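Local structure of Ras-associated and pleckstrin homology domains-containing protein 1 (4GN1) at residues K146-R151 with K196-Y201; V137-D142 with Y219-D224; P132-V137 with H229-G234. The protein mediates localized membrane signals, targets EVL and VASP to the leading edge and is implicated in regulating lamellipodial dynamics, with this chain comprising its RA and PH domains. All coordinates share one frame; numbering follows the deposited sequence.

Contact 1 of 3, residues K146-R151 with K196-Y201; sequences KSWKKR and KAPTDY
Trp-148 lays one face of its indole under Ala-197 and Pro-198, joining strand 148-156 of the pleckstrin homology (PH) domain to the loop that leads from helix 191-194 to strand 202-206. The ring reaches that loop because CG of Trp-148 stands anti to its own carbonyl carbon (chi1 -55°). Pro-198 CD sits above the five-membered ring, 3.6 Å from its centroid and 11° off the normal, a CH-pi contact in which the proline stands across the indole. Ala-197 comes to the same face: its CA is 3.3 Å from Trp-148 NE1, while its CB rests 3.6 Å from CZ2 of the six-membered ring. The indole N-H is spent on the loop as well, hydrogen-bonding to the carbonyl oxygen of Tyr-195. Farther out the contact thins to aliphatic chains. Lys-146 runs extended beyond CG, whereas Lys-196 bends at chi2 (-37°) and carries its amine away to the carbonyl of Asn-193. The two ammonium groups, like in charge, stay 5.7 Å apart from NZ of Lys-146 to NZ of Lys-196, and the chains touch lower down, where CD of Lys-146 passes CG of Lys-196 at 4.0 Å.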
ATOM      1  N   LYS A 146      13.585 -19.376   0.561  1.00 45.78           N
ATOM      2  CA  LYS A 146      14.176 -18.229   1.270  1.00 44.72           C
ATOM      3  C   LYS A 146      15.466 -17.692   0.623  1.00 45.75           C
ATOM      4  O   LYS A 146      16.427 -17.342   1.315  1.00 46.19           O
ATOM      5  CB  LYS A 146      14.440 -18.570   2.744  1.00 44.74           C
ATOM      6  CG  LYS A 146      13.205 -18.722   3.609  1.00 43.52           C
ATOM      7  CD  LYS A 146      13.618 -18.872   5.058  1.00 44.40           C
ATOM      8  CE  LYS A 146      12.448 -19.257   5.957  1.00 44.06           C
ATOM      9  NZ  LYS A 146      12.977 -19.892   7.210  1.00 45.35           N
ATOM     10  N   SER A 147      15.462 -17.603  -0.701  1.00 46.16           N
ATOM     11  CA  SER A 147      16.553 -17.000  -1.461  1.00 47.08           C
ATOM     12  C   SER A 147      16.009 -15.909  -2.386  1.00 45.52           C
ATOM     13  O   SER A 147      14.844 -15.976  -2.804  1.00 44.08           O
ATOM     14  CB  SER A 147      17.277 -18.078  -2.267  1.00 50.14           C
ATOM     15  OG  SER A 147      16.376 -18.979  -2.895  1.00 49.52           O
ATOM     16  N   TRP A 148      16.844 -14.915  -2.701  1.00 45.62           N
ATOM     17  CA  TRP A 148      16.429 -13.754  -3.515  1.00 43.91           C
ATOM     18  C   TRP A 148      17.335 -13.513  -4.678  1.00 45.93           C
ATOM     19  O   TRP A 148      18.463 -13.978  -4.697  1.00 47.96           O
ATOM     20  CB  TRP A 148      16.410 -12.502  -2.668  1.00 41.86           C
ATOM     21  CG  TRP A 148      15.549 -12.627  -1.441  1.00 40.07           C
ATOM     22  CD1 TRP A 148      15.784 -13.417  -0.312  1.00 40.26           C
ATOM     23  CD2 TRP A 148      14.280 -11.927  -1.170  1.00 37.50           C
ATOM     24  NE1 TRP A 148      14.781 -13.253   0.614  1.00 38.73           N
ATOM     25  CE2 TRP A 148      13.838 -12.380   0.155  1.00 36.86           C
ATOM     26  CE3 TRP A 148      13.496 -11.000  -1.867  1.00 36.20           C
ATOM     27  CZ2 TRP A 148      12.655 -11.919   0.733  1.00 34.55           C
ATOM     28  CZ3 TRP A 148      12.306 -10.543  -1.274  1.00 33.54           C
ATOM     29  CH2 TRP A 148      11.904 -10.990  -0.004  1.00 33.18           C
ATOM     30  N   LYS A 149      16.844 -12.763  -5.659  1.00 45.72           N
ATOM     31  CA  LYS A 149      17.592 -12.456  -6.881  1.00 47.56           C
ATOM     32  C   LYS A 149      17.257 -11.058  -7.397  1.00 46.76           C
ATOM     33  O   LYS A 149      16.084 -10.714  -7.572  1.00 45.11           O
ATOM     34  CB  LYS A 149      17.262 -13.468  -7.986  1.00 48.77           C
ATOM     35  CG  LYS A 149      17.684 -14.899  -7.699  1.00 50.89           C
ATOM     36  CD  LYS A 149      17.698 -15.718  -8.971  1.00 53.01           C
ATOM     37  CE  LYS A 149      17.924 -17.185  -8.679  1.00 55.01           C
ATOM     38  NZ  LYS A 149      18.130 -17.909  -9.964  1.00 58.08           N
ATOM     39  N   LYS A 150      18.285 -10.262  -7.659  1.00 48.39           N
ATOM     40  CA  LYS A 150      18.109  -8.971  -8.308  1.00 48.21           C
ATOM     41  C   LYS A 150      17.518  -9.142  -9.704  1.00 48.30           C
ATOM     42  O   LYS A 150      18.009  -9.947 -10.487  1.00 50.67           O
ATOM     43  CB  LYS A 150      19.442  -8.216  -8.363  1.00 50.98           C
ATOM     44  CG  LYS A 150      19.741  -7.432  -7.088  1.00 51.02           C
ATOM     45  CD  LYS A 150      21.092  -6.720  -7.137  1.00 54.35           C
ATOM     46  CE  LYS A 150      20.967  -5.220  -6.827  1.00 54.18           C
ATOM     47  NZ  LYS A 150      19.895  -4.863  -5.847  1.00 51.55           N
ATOM     48  N   ARG A 151      16.427  -8.429  -9.976  1.00 46.34           N
ATOM     49  CA  ARG A 151      15.853  -8.293 -11.319  1.00 46.53           C
ATOM     50  C   ARG A 151      15.493  -6.823 -11.513  1.00 45.58           C
ATOM     51  O   ARG A 151      15.198  -6.124 -10.541  1.00 43.62           O
ATOM     52  CB  ARG A 151      14.570  -9.130 -11.513  1.00 45.38           C
ATOM     53  CG  ARG A 151      14.599 -10.608 -11.137  1.00 46.14           C
ATOM     54  CD  ARG A 151      15.286 -11.481 -12.181  1.00 48.99           C
ATOM     55  NE  ARG A 151      15.178 -12.918 -11.884  1.00 49.90           N
ATOM     56  CZ  ARG A 151      16.037 -13.857 -12.303  1.00 51.75           C
ATOM     57  NH1 ARG A 151      17.096 -13.527 -13.028  1.00 52.83           N
ATOM     58  NH2 ARG A 151      15.839 -15.131 -11.982  1.00 51.92           N
ATOM     59  N   LYS A 196      14.661 -14.320   5.021  1.00 40.90           N
ATOM     60  CA  LYS A 196      16.095 -14.078   4.744  1.00 42.36           C
ATOM     61  C   LYS A 196      16.303 -13.025   3.648  1.00 41.35           C
ATOM     62  O   LYS A 196      17.207 -13.124   2.824  1.00 42.38           O
ATOM     63  CB  LYS A 196      16.853 -15.395   4.472  1.00 44.70           C
ATOM     64  CG  LYS A 196      16.734 -16.429   5.592  1.00 45.98           C
ATOM     65  CD  LYS A 196      16.733 -15.768   6.969  1.00 46.18           C
ATOM     66  CE  LYS A 196      16.991 -16.737   8.118  1.00 48.45           C
ATOM     67  NZ  LYS A 196      16.584 -16.125   9.418  1.00 47.30           N
ATOM     68  N   ALA A 197      15.426 -12.023   3.671  1.00 39.67           N
ATOM     69  CA  ALA A 197      15.491 -10.852   2.806  1.00 39.03           C
ATOM     70  C   ALA A 197      16.826 -10.129   2.954  1.00 40.57           C
ATOM     71  O   ALA A 197      17.377 -10.048   4.064  1.00 41.19           O
ATOM     72  CB  ALA A 197      14.348  -9.913   3.136  1.00 36.42           C
ATOM     73  N   PRO A 198      17.360  -9.611   1.839  1.00 41.39           N
ATOM     74  CA  PRO A 198      18.598  -8.820   1.859  1.00 43.40           C
ATOM     75  C   PRO A 198      18.491  -7.504   2.629  1.00 42.56           C
ATOM     76  O   PRO A 198      19.505  -7.006   3.098  1.00 44.79           O
ATOM     77  CB  PRO A 198      18.889  -8.561   0.374  1.00 43.85           C
ATOM     78  CG  PRO A 198      17.593  -8.805  -0.313  1.00 42.07           C
ATOM     79  CD  PRO A 198      16.906  -9.876   0.468  1.00 41.46           C
ATOM     80  N   THR A 199      17.292  -6.939   2.742  1.00 41.33           N
ATOM     81  CA  THR A 199      17.033  -5.838   3.692  1.00 41.00           C
ATOM     82  C   THR A 199      15.633  -5.947   4.280  1.00 39.83           C
ATOM     83  O   THR A 199      14.856  -6.829   3.902  1.00 39.70           O
ATOM     84  CB  THR A 199      17.120  -4.431   3.049  1.00 40.76           C
ATOM     85  OG1 THR A 199      15.807  -4.027   2.627  1.00 38.68           O
ATOM     86  CG2 THR A 199      18.145  -4.375   1.868  1.00 41.34           C
ATOM     87  N   ASP A 200      15.300  -5.018   5.174  1.00 39.21           N
ATOM     88  CA  ASP A 200      13.954  -4.929   5.707  1.00 37.73           C
ATOM     89  C   ASP A 200      12.933  -4.125   4.872  1.00 35.08           C
ATOM     90  O   ASP A 200      11.733  -4.085   5.201  1.00 33.50           O
ATOM     91  CB  ASP A 200      13.988  -4.423   7.139  1.00 39.36           C
ATOM     92  CG  ASP A 200      13.822  -5.547   8.150  1.00 42.17           C
ATOM     93  OD1 ASP A 200      13.196  -6.596   7.807  1.00 41.07           O
ATOM     94  OD2 ASP A 200      14.326  -5.370   9.288  1.00 43.64           O
ATOM     95  N   TYR A 201      13.393  -3.493   3.801  1.00 34.23           N
ATOM     96  CA  TYR A 201      12.486  -2.679   2.993  1.00 32.76           C
ATOM     97  C   TYR A 201      11.741  -3.533   1.943  1.00 31.46           C
ATOM     98  O   TYR A 201      12.128  -3.597   0.774  1.00 31.21           O
ATOM     99  CB  TYR A 201      13.230  -1.483   2.408  1.00 33.25           C
ATOM    100  CG  TYR A 201      14.096  -0.818   3.439  1.00 34.52           C
ATOM    101  CD1 TYR A 201      13.520  -0.147   4.521  1.00 34.41           C
ATOM    102  CD2 TYR A 201      15.492  -0.872   3.363  1.00 36.56           C
ATOM    103  CE1 TYR A 201      14.300   0.469   5.489  1.00 34.69           C
ATOM    104  CE2 TYR A 201      16.286  -0.257   4.325  1.00 37.27           C
ATOM    105  CZ  TYR A 201      15.680   0.413   5.391  1.00 37.05           C
ATOM    106  OH  TYR A 201      16.431   1.041   6.379  1.00 38.15           O
TER

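Contact 2 of 3, residues V137-D142 with Y219-D224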
ATOM      1  N   VAL A 137      16.329  -1.669 -10.155  1.00 46.49           N
ATOM      2  CA  VAL A 137      16.586  -3.055  -9.818  1.00 46.23           C
ATOM      3  C   VAL A 137      16.001  -3.289  -8.431  1.00 44.21           C
ATOM      4  O   VAL A 137      15.890  -2.354  -7.628  1.00 43.79           O
ATOM      5  CB  VAL A 137      18.089  -3.425  -9.963  1.00 49.12           C
ATOM      6  CG1 VAL A 137      18.365  -4.842  -9.481  1.00 49.75           C
ATOM      7  CG2 VAL A 137      18.520  -3.320 -11.423  1.00 50.18           C
ATOM      8  N   LEU A 138      15.537  -4.515  -8.193  1.00 43.16           N
ATOM      9  CA  LEU A 138      14.919  -4.912  -6.922  1.00 40.23           C
ATOM     10  C   LEU A 138      15.156  -6.397  -6.717  1.00 40.35           C
ATOM     11  O   LEU A 138      15.439  -7.119  -7.672  1.00 41.54           O
ATOM     12  CB  LEU A 138      13.414  -4.638  -6.938  1.00 38.37           C
ATOM     13  CG  LEU A 138      12.888  -3.201  -6.925  1.00 37.63           C
ATOM     14  CD1 LEU A 138      11.384  -3.176  -7.135  1.00 36.11           C
ATOM     15  CD2 LEU A 138      13.218  -2.530  -5.608  1.00 36.83           C
ATOM     16  N   TRP A 139      15.048  -6.851  -5.477  1.00 39.00           N
ATOM     17  CA  TRP A 139      15.135  -8.286  -5.178  1.00 39.40           C
ATOM     18  C   TRP A 139      13.783  -8.980  -5.246  1.00 37.46           C
ATOM     19  O   TRP A 139      12.784  -8.475  -4.703  1.00 35.54           O
ATOM     20  CB  TRP A 139      15.726  -8.536  -3.791  1.00 39.73           C
ATOM     21  CG  TRP A 139      17.035  -7.868  -3.460  1.00 41.00           C
ATOM     22  CD1 TRP A 139      17.234  -6.591  -2.923  1.00 40.59           C
ATOM     23  CD2 TRP A 139      18.379  -8.458  -3.553  1.00 43.60           C
ATOM     24  NE1 TRP A 139      18.574  -6.351  -2.708  1.00 42.76           N
ATOM     25  CE2 TRP A 139      19.317  -7.427  -3.060  1.00 44.19           C
ATOM     26  CE3 TRP A 139      18.886  -9.688  -3.983  1.00 45.33           C
ATOM     27  CZ2 TRP A 139      20.692  -7.638  -3.022  1.00 46.85           C
ATOM     28  CZ3 TRP A 139      20.281  -9.895  -3.936  1.00 48.24           C
ATOM     29  CH2 TRP A 139      21.163  -8.893  -3.466  1.00 48.75           C
ATOM     30  N   LEU A 140      13.760 -10.151  -5.884  1.00 37.31           N
ATOM     31  CA  LEU A 140      12.570 -10.984  -5.970  1.00 36.20           C
ATOM     32  C   LEU A 140      12.819 -12.324  -5.299  1.00 36.98           C
ATOM     33  O   LEU A 140      13.620 -13.113  -5.781  1.00 38.84           O
ATOM     34  CB  LEU A 140      12.188 -11.237  -7.432  1.00 36.43           C
ATOM     35  CG  LEU A 140      11.034 -12.212  -7.713  1.00 35.97           C
ATOM     36  CD1 LEU A 140       9.716 -11.660  -7.187  1.00 33.77           C
ATOM     37  CD2 LEU A 140      10.912 -12.532  -9.200  1.00 36.90           C
ATOM     38  N   LYS A 141      12.119 -12.589  -4.205  1.00 35.64           N
ATOM     39  CA  LYS A 141      12.135 -13.917  -3.598  1.00 37.25           C
ATOM     40  C   LYS A 141      11.756 -15.061  -4.591  1.00 39.01           C
ATOM     41  O   LYS A 141      10.815 -14.944  -5.381  1.00 37.77           O
ATOM     42  CB  LYS A 141      11.243 -13.953  -2.347  1.00 35.34           C
ATOM     43  CG  LYS A 141      11.472 -15.175  -1.469  1.00 36.72           C
ATOM     44  CD  LYS A 141      10.633 -15.206  -0.191  1.00 36.08           C
ATOM     45  CE  LYS A 141       9.356 -16.042  -0.340  1.00 36.41           C
ATOM     46  NZ  LYS A 141       9.625 -17.480  -0.655  1.00 38.72           N
ATOM     47  N   ASP A 142      12.512 -16.157  -4.537  1.00 41.92           N
ATOM     48  CA  ASP A 142      12.198 -17.370  -5.294  1.00 45.08           C
ATOM     49  C   ASP A 142      10.894 -17.978  -4.808  1.00 44.55           C
ATOM     50  O   ASP A 142      10.589 -17.882  -3.614  1.00 44.24           O
ATOM     51  CB  ASP A 142      13.324 -18.389  -5.123  1.00 48.04           C
ATOM     52  CG  ASP A 142      14.578 -17.980  -5.854  1.00 50.31           C
ATOM     53  OD1 ASP A 142      14.463 -17.655  -7.058  1.00 51.13           O
ATOM     54  OD2 ASP A 142      15.670 -17.978  -5.235  1.00 51.94           O
ATOM     55  N   TYR A 219       6.942 -11.393  -3.535  1.00 29.47           N
ATOM     56  CA  TYR A 219       7.738 -10.703  -2.520  1.00 29.41           C
ATOM     57  C   TYR A 219       8.865  -9.886  -3.119  1.00 30.43           C
ATOM     58  O   TYR A 219       9.682 -10.414  -3.864  1.00 32.46           O
ATOM     59  CB  TYR A 219       8.337 -11.704  -1.556  1.00 30.24           C
ATOM     60  CG  TYR A 219       7.331 -12.544  -0.828  1.00 29.58           C
ATOM     61  CD1 TYR A 219       6.983 -12.240   0.460  1.00 28.55           C
ATOM     62  CD2 TYR A 219       6.753 -13.664  -1.427  1.00 30.38           C
ATOM     63  CE1 TYR A 219       6.083 -13.016   1.155  1.00 28.99           C
ATOM     64  CE2 TYR A 219       5.841 -14.454  -0.745  1.00 30.13           C
ATOM     65  CZ  TYR A 219       5.508 -14.117   0.548  1.00 29.43           C
ATOM     66  OH  TYR A 219       4.612 -14.852   1.267  1.00 29.66           O
ATOM     67  N   LEU A 220       8.916  -8.604  -2.780  1.00 29.63           N
ATOM     68  CA  LEU A 220       9.929  -7.708  -3.322  1.00 30.83           C
ATOM     69  C   LEU A 220      10.718  -7.029  -2.199  1.00 31.21           C
ATOM     70  O   LEU A 220      10.150  -6.673  -1.159  1.00 30.40           O
ATOM     71  CB  LEU A 220       9.286  -6.658  -4.221  1.00 30.10           C
ATOM     72  CG  LEU A 220       8.595  -7.190  -5.466  1.00 30.97           C
ATOM     73  CD1 LEU A 220       7.758  -6.122  -6.170  1.00 30.04           C
ATOM     74  CD2 LEU A 220       9.622  -7.790  -6.407  1.00 33.12           C
ATOM     75  N   CYS A 221      12.018  -6.857  -2.411  1.00 32.84           N
ATOM     76  CA  CYS A 221      12.893  -6.215  -1.429  1.00 33.45           C
ATOM     77  C   CYS A 221      13.635  -5.048  -2.068  1.00 34.12           C
ATOM     78  O   CYS A 221      14.191  -5.177  -3.164  1.00 35.42           O
ATOM     79  CB  CYS A 221      13.895  -7.215  -0.849  1.00 35.02           C
ATOM     80  SG  CYS A 221      14.961  -6.520   0.429  1.00 36.27           S
ATOM     81  N   CYS A 222      13.649  -3.916  -1.374  1.00 33.19           N
ATOM     82  CA  CYS A 222      14.225  -2.713  -1.923  1.00 33.90           C
ATOM     83  C   CYS A 222      15.539  -2.408  -1.233  1.00 35.80           C
ATOM     84  O   CYS A 222      15.769  -2.867  -0.104  1.00 35.38           O
ATOM     85  CB  CYS A 222      13.260  -1.556  -1.750  1.00 31.92           C
ATOM     86  SG  CYS A 222      11.658  -1.850  -2.516  1.00 29.78           S
ATOM     87  N   ASP A 223      16.378  -1.616  -1.908  1.00 37.40           N
ATOM     88  CA  ASP A 223      17.701  -1.238  -1.391  1.00 40.41           C
ATOM     89  C   ASP A 223      17.634  -0.431  -0.098  1.00 39.78           C
ATOM     90  O   ASP A 223      18.496  -0.587   0.770  1.00 40.19           O
ATOM     91  CB  ASP A 223      18.516  -0.444  -2.436  1.00 42.77           C
ATOM     92  CG  ASP A 223      19.255  -1.344  -3.424  1.00 45.58           C
ATOM     93  OD1 ASP A 223      19.560  -0.866  -4.548  1.00 47.68           O
ATOM     94  OD2 ASP A 223      19.530  -2.522  -3.088  1.00 46.33           O
ATOM     95  N   ASP A 224      16.608   0.420   0.011  1.00 38.33           N
ATOM     96  CA  ASP A 224      16.511   1.428   1.066  1.00 38.03           C
ATOM     97  C   ASP A 224      15.064   1.922   1.207  1.00 35.74           C
ATOM     98  O   ASP A 224      14.183   1.483   0.464  1.00 34.95           O
ATOM     99  CB  ASP A 224      17.504   2.577   0.807  1.00 39.91           C
ATOM    100  CG  ASP A 224      17.291   3.247  -0.537  1.00 40.66           C
ATOM    101  OD1 ASP A 224      16.132   3.491  -0.913  1.00 39.62           O
ATOM    102  OD2 ASP A 224      18.282   3.545  -1.226  1.00 42.43           O
TER
HETATM  103  O   HOH W   1       8.349 -13.698  -4.762  1.00 19.35           O
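Lys-141 arches over the ring of Tyr-219, running alongside the phenol. The bend at chi3 (97°) lowers CE onto one face, 4.0 Å from the ring centroid, and that at chi4 turns NZ off to the carbonyls of Asp-142 and Lys-145. On the same side, CB of Trp-139 meets CB of Cys-221 at 3.7 Å; the thiol lies obliquely to the indole, and the carbonyl oxygen of Cys-221 sits at the indole edge. The opposite side is apolar: CD1 of Leu-140 lies against both Leu-220 CD2, at 3.9 Å, and the carbonyl of Tyr-219, while the CD2 branch of Leu-138 presses on Cys-222 SG at 3.5 Å and on the Cys-221 carbonyl. Between these two layers hydrogen bonds join the backbones. In the hydrogen-bonded pair Trp-139 N lies 3.0 Å from Cys-221 O, and Cys-221 N 2.9 Å from Trp-139 O; Leu-140 and Leu-220 form the adjoining non-hydrogen-bonded pair. Lys-141 N adds a longer bond to Tyr-219 O, beyond which a water links Lys-141 O to Tyr-219 N. Such antiparallel pairing of the first and last strands, 135-141 and 218-221, closes one corner of the PH-domain beta-sandwich.

Contact 3 of 3, residues P132-V137 with H229-G234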
ATOM      1  N   PRO A 132       4.110   8.990 -13.645  1.00 65.96           N
ATOM      2  CA  PRO A 132       5.456   8.739 -14.182  1.00 66.31           C
ATOM      3  C   PRO A 132       5.932   7.348 -13.747  1.00 62.93           C
ATOM      4  O   PRO A 132       5.647   6.911 -12.626  1.00 59.97           O
ATOM      5  CB  PRO A 132       6.308   9.862 -13.568  1.00 67.27           C
ATOM      6  CG  PRO A 132       5.310  10.890 -13.132  1.00 66.53           C
ATOM      7  CD  PRO A 132       4.125  10.088 -12.666  1.00 65.79           C
ATOM      8  N   GLU A 133       6.622   6.666 -14.660  1.00 62.09           N
ATOM      9  CA  GLU A 133       6.996   5.261 -14.505  1.00 58.42           C
ATOM     10  C   GLU A 133       8.165   5.110 -13.524  1.00 56.70           C
ATOM     11  O   GLU A 133       9.075   5.947 -13.468  1.00 56.02           O
ATOM     12  CB  GLU A 133       7.308   4.632 -15.880  1.00 58.98           C
ATOM     13  CG  GLU A 133       6.339   5.057 -16.986  1.00 60.43           C
ATOM     14  CD  GLU A 133       6.348   4.172 -18.233  1.00 63.49           C
ATOM     15  OE1 GLU A 133       7.412   3.997 -18.872  1.00 65.74           O
ATOM     16  OE2 GLU A 133       5.265   3.661 -18.601  1.00 63.22           O
ATOM     17  N   ILE A 134       8.102   4.062 -12.713  1.00 53.90           N
ATOM     18  CA  ILE A 134       9.177   3.764 -11.774  1.00 50.84           C
ATOM     19  C   ILE A 134       9.955   2.604 -12.387  1.00 50.58           C
ATOM     20  O   ILE A 134       9.373   1.647 -12.914  1.00 49.38           O
ATOM     21  CB  ILE A 134       8.663   3.437 -10.336  1.00 48.36           C
ATOM     22  CG1 ILE A 134       7.493   4.364  -9.914  1.00 46.57           C
ATOM     23  CG2 ILE A 134       9.805   3.433  -9.310  1.00 47.15           C
ATOM     24  CD1 ILE A 134       7.764   5.862  -9.899  1.00 46.74           C
ATOM     25  N   GLU A 135      11.273   2.738 -12.367  1.00 50.74           N
ATOM     26  CA  GLU A 135      12.170   1.727 -12.883  1.00 51.44           C
ATOM     27  C   GLU A 135      13.253   1.582 -11.842  1.00 50.18           C
ATOM     28  O   GLU A 135      13.545   2.531 -11.113  1.00 50.13           O
ATOM     29  CB  GLU A 135      12.767   2.160 -14.232  1.00 55.07           C
ATOM     30  CG  GLU A 135      14.234   2.636 -14.225  1.00 57.83           C
ATOM     31  CD  GLU A 135      14.430   4.133 -14.471  1.00 59.86           C
ATOM     32  OE1 GLU A 135      15.366   4.476 -15.234  1.00 60.69           O
ATOM     33  OE2 GLU A 135      13.668   4.963 -13.908  1.00 58.90           O
ATOM     34  N   GLY A 136      13.838   0.398 -11.765  1.00 49.08           N
ATOM     35  CA  GLY A 136      14.971   0.175 -10.883  1.00 47.64           C
ATOM     36  C   GLY A 136      15.169  -1.301 -10.689  1.00 46.53           C
ATOM     37  O   GLY A 136      14.294  -2.098 -11.044  1.00 45.77           O
ATOM     38  N   VAL A 137      16.329  -1.669 -10.155  1.00 46.49           N
ATOM     39  CA  VAL A 137      16.586  -3.055  -9.818  1.00 46.23           C
ATOM     40  C   VAL A 137      16.001  -3.289  -8.431  1.00 44.21           C
ATOM     41  O   VAL A 137      15.890  -2.354  -7.628  1.00 43.79           O
ATOM     42  CB  VAL A 137      18.089  -3.425  -9.963  1.00 49.12           C
ATOM     43  CG1 VAL A 137      18.365  -4.842  -9.481  1.00 49.75           C
ATOM     44  CG2 VAL A 137      18.520  -3.320 -11.423  1.00 50.18           C
ATOM     45  N   HIS A 229       9.350   3.434  -0.626  1.00 32.11           N
ATOM     46  CA  HIS A 229       8.272   4.424  -0.668  1.00 30.73           C
ATOM     47  C   HIS A 229       7.835   4.780  -2.057  1.00 30.78           C
ATOM     48  O   HIS A 229       6.622   4.855  -2.344  1.00 30.61           O
ATOM     49  CB  HIS A 229       8.611   5.661   0.160  1.00 31.89           C
ATOM     50  CG  HIS A 229       8.586   5.412   1.661  1.00 32.24           C
ATOM     51  ND1 HIS A 229       9.244   6.196   2.544  1.00 34.05           N
ATOM     52  CD2 HIS A 229       7.987   4.398   2.410  1.00 31.34           C
ATOM     53  CE1 HIS A 229       9.061   5.720   3.788  1.00 33.02           C
ATOM     54  NE2 HIS A 229       8.288   4.621   3.703  1.00 32.25           N
ATOM     55  N   GLN A 230       8.794   4.970  -2.949  1.00 31.36           N
ATOM     56  CA  GLN A 230       8.461   5.276  -4.332  1.00 31.19           C
ATOM     57  C   GLN A 230       7.643   4.145  -4.968  1.00 29.65           C
ATOM     58  O   GLN A 230       6.596   4.385  -5.583  1.00 28.37           O
ATOM     59  CB  GLN A 230       9.733   5.591  -5.121  1.00 33.79           C
ATOM     60  CG  GLN A 230      10.304   6.972  -4.798  1.00 35.92           C
ATOM     61  CD  GLN A 230      11.643   7.283  -5.480  1.00 39.39           C
ATOM     62  OE1 GLN A 230      12.449   8.039  -4.943  1.00 42.93           O
ATOM     63  NE2 GLN A 230      11.878   6.719  -6.660  1.00 39.76           N
ATOM     64  N   TRP A 231       8.094   2.907  -4.777  1.00 28.58           N
ATOM     65  CA  TRP A 231       7.415   1.752  -5.374  1.00 27.93           C
ATOM     66  C   TRP A 231       6.006   1.512  -4.890  1.00 26.36           C
ATOM     67  O   TRP A 231       5.085   1.306  -5.708  1.00 26.97           O
ATOM     68  CB  TRP A 231       8.259   0.488  -5.252  1.00 28.39           C
ATOM     69  CG  TRP A 231       9.250   0.347  -6.384  1.00 29.81           C
ATOM     70  CD1 TRP A 231      10.608   0.616  -6.360  1.00 30.71           C
ATOM     71  CD2 TRP A 231       8.974  -0.083  -7.750  1.00 30.46           C
ATOM     72  NE1 TRP A 231      11.172   0.368  -7.572  1.00 32.29           N
ATOM     73  CE2 TRP A 231      10.252  -0.043  -8.454  1.00 32.13           C
ATOM     74  CE3 TRP A 231       7.838  -0.493  -8.434  1.00 30.11           C
ATOM     75  CZ2 TRP A 231      10.368  -0.388  -9.789  1.00 33.42           C
ATOM     76  CZ3 TRP A 231       7.970  -0.847  -9.785  1.00 31.43           C
ATOM     77  CH2 TRP A 231       9.209  -0.798 -10.441  1.00 33.13           C
ATOM     78  N   VAL A 232       5.828   1.520  -3.571  1.00 25.22           N
ATOM     79  CA  VAL A 232       4.512   1.426  -2.942  1.00 23.93           C
ATOM     80  C   VAL A 232       3.601   2.573  -3.394  1.00 24.07           C
ATOM     81  O   VAL A 232       2.468   2.327  -3.800  1.00 23.48           O
ATOM     82  CB  VAL A 232       4.615   1.382  -1.401  1.00 23.16           C
ATOM     83  CG1 VAL A 232       3.232   1.389  -0.757  1.00 22.09           C
ATOM     84  CG2 VAL A 232       5.382   0.159  -0.948  1.00 23.42           C
ATOM     85  N   ASN A 233       4.078   3.813  -3.367  1.00 25.07           N
ATOM     86  CA  ASN A 233       3.205   4.888  -3.825  1.00 26.03           C
ATOM     87  C   ASN A 233       2.838   4.753  -5.298  1.00 26.98           C
ATOM     88  O   ASN A 233       1.644   4.875  -5.684  1.00 26.89           O
ATOM     89  CB  ASN A 233       3.759   6.263  -3.465  1.00 26.54           C
ATOM     90  CG  ASN A 233       3.559   6.578  -1.984  1.00 27.28           C
ATOM     91  OD1 ASN A 233       2.429   6.730  -1.528  1.00 27.71           O
ATOM     92  ND2 ASN A 233       4.652   6.644  -1.223  1.00 27.64           N
ATOM     93  N   GLY A 234       3.847   4.449  -6.108  1.00 27.60           N
ATOM     94  CA  GLY A 234       3.636   4.246  -7.533  1.00 28.70           C
ATOM     95  C   GLY A 234       2.580   3.184  -7.735  1.00 27.84           C
ATOM     96  O   GLY A 234       1.565   3.426  -8.373  1.00 28.41           O
TER
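The indole of Trp-231 has CG2 of Ile-134 over one face, the backbone N of Gly-136 near its plane at the edge, and the carbonyl carbon of Glu-135 set obliquely to it. CG2 of Ile-134 lies 3.8 Å from the centroid of the five-membered ring and 18° off the normal, a CH-pi contact; its nearest ring atom is CE2 of Trp-231, at 3.6 Å. This branch is the one that stands anti to the backbone N of Ile-134, while CG1 is turned beside that nitrogen (chi1 -40°) and faces the helix backbone near the carbonyl oxygen of Gln-230, 4.4 Å from it. The isoleucine and the indole overlap head to tail, so the far corner of the indole passes beyond the isoleucine side chain and reaches its main chain, CH2 of Trp-231 coming 3.5 Å from O of Ile-134. The tryptophan belongs to helix 225-240, the C-terminal helix that in PH domains packs across an open end of the beta-sandwich, and here it bears on Ile-134 and Gly-136. Phe-153 and Leu-155 of the neighbouring strand 148-156 also touch the indole. Gly-234, with no side chain, lets Ile-134 CG1 come close to the helix. Within the helix, ND2 of Asn-233 turns back to O of His-229 at 2.9 Å, and that oxygen also accepts from Asn-233 N, the two donors arriving from opposite faces of the carbonyl plane.

All three contacts belong to the PH domain: contacts 2 and 3 share strand 135-141, and contact 1 sits on its sheet neighbour, strand 148-156. Contacts 1 and 2 are almost one cluster, their centres about 5 Å apart: Ser-147 OG probably hydrogen-bonds to Asp-142 OD2 at 2.6 Å, Tyr-201 O to Cys-222 N at 2.7 Å, and the Trp-148 ring packs against Lys-141. Contact 3 has Val-137 in common with contact 2, and its centre lies about 12 Å away; Leu-138 CD1 bridges them by packing 3.6 Å from Trp-231 NE1. Contacts 1 and 3, about 17 Å apart between centres, meet where Val-137 packs on Lys-150. In sequence, contact 1 is nested within contact 2, and contact 2 within contact 3.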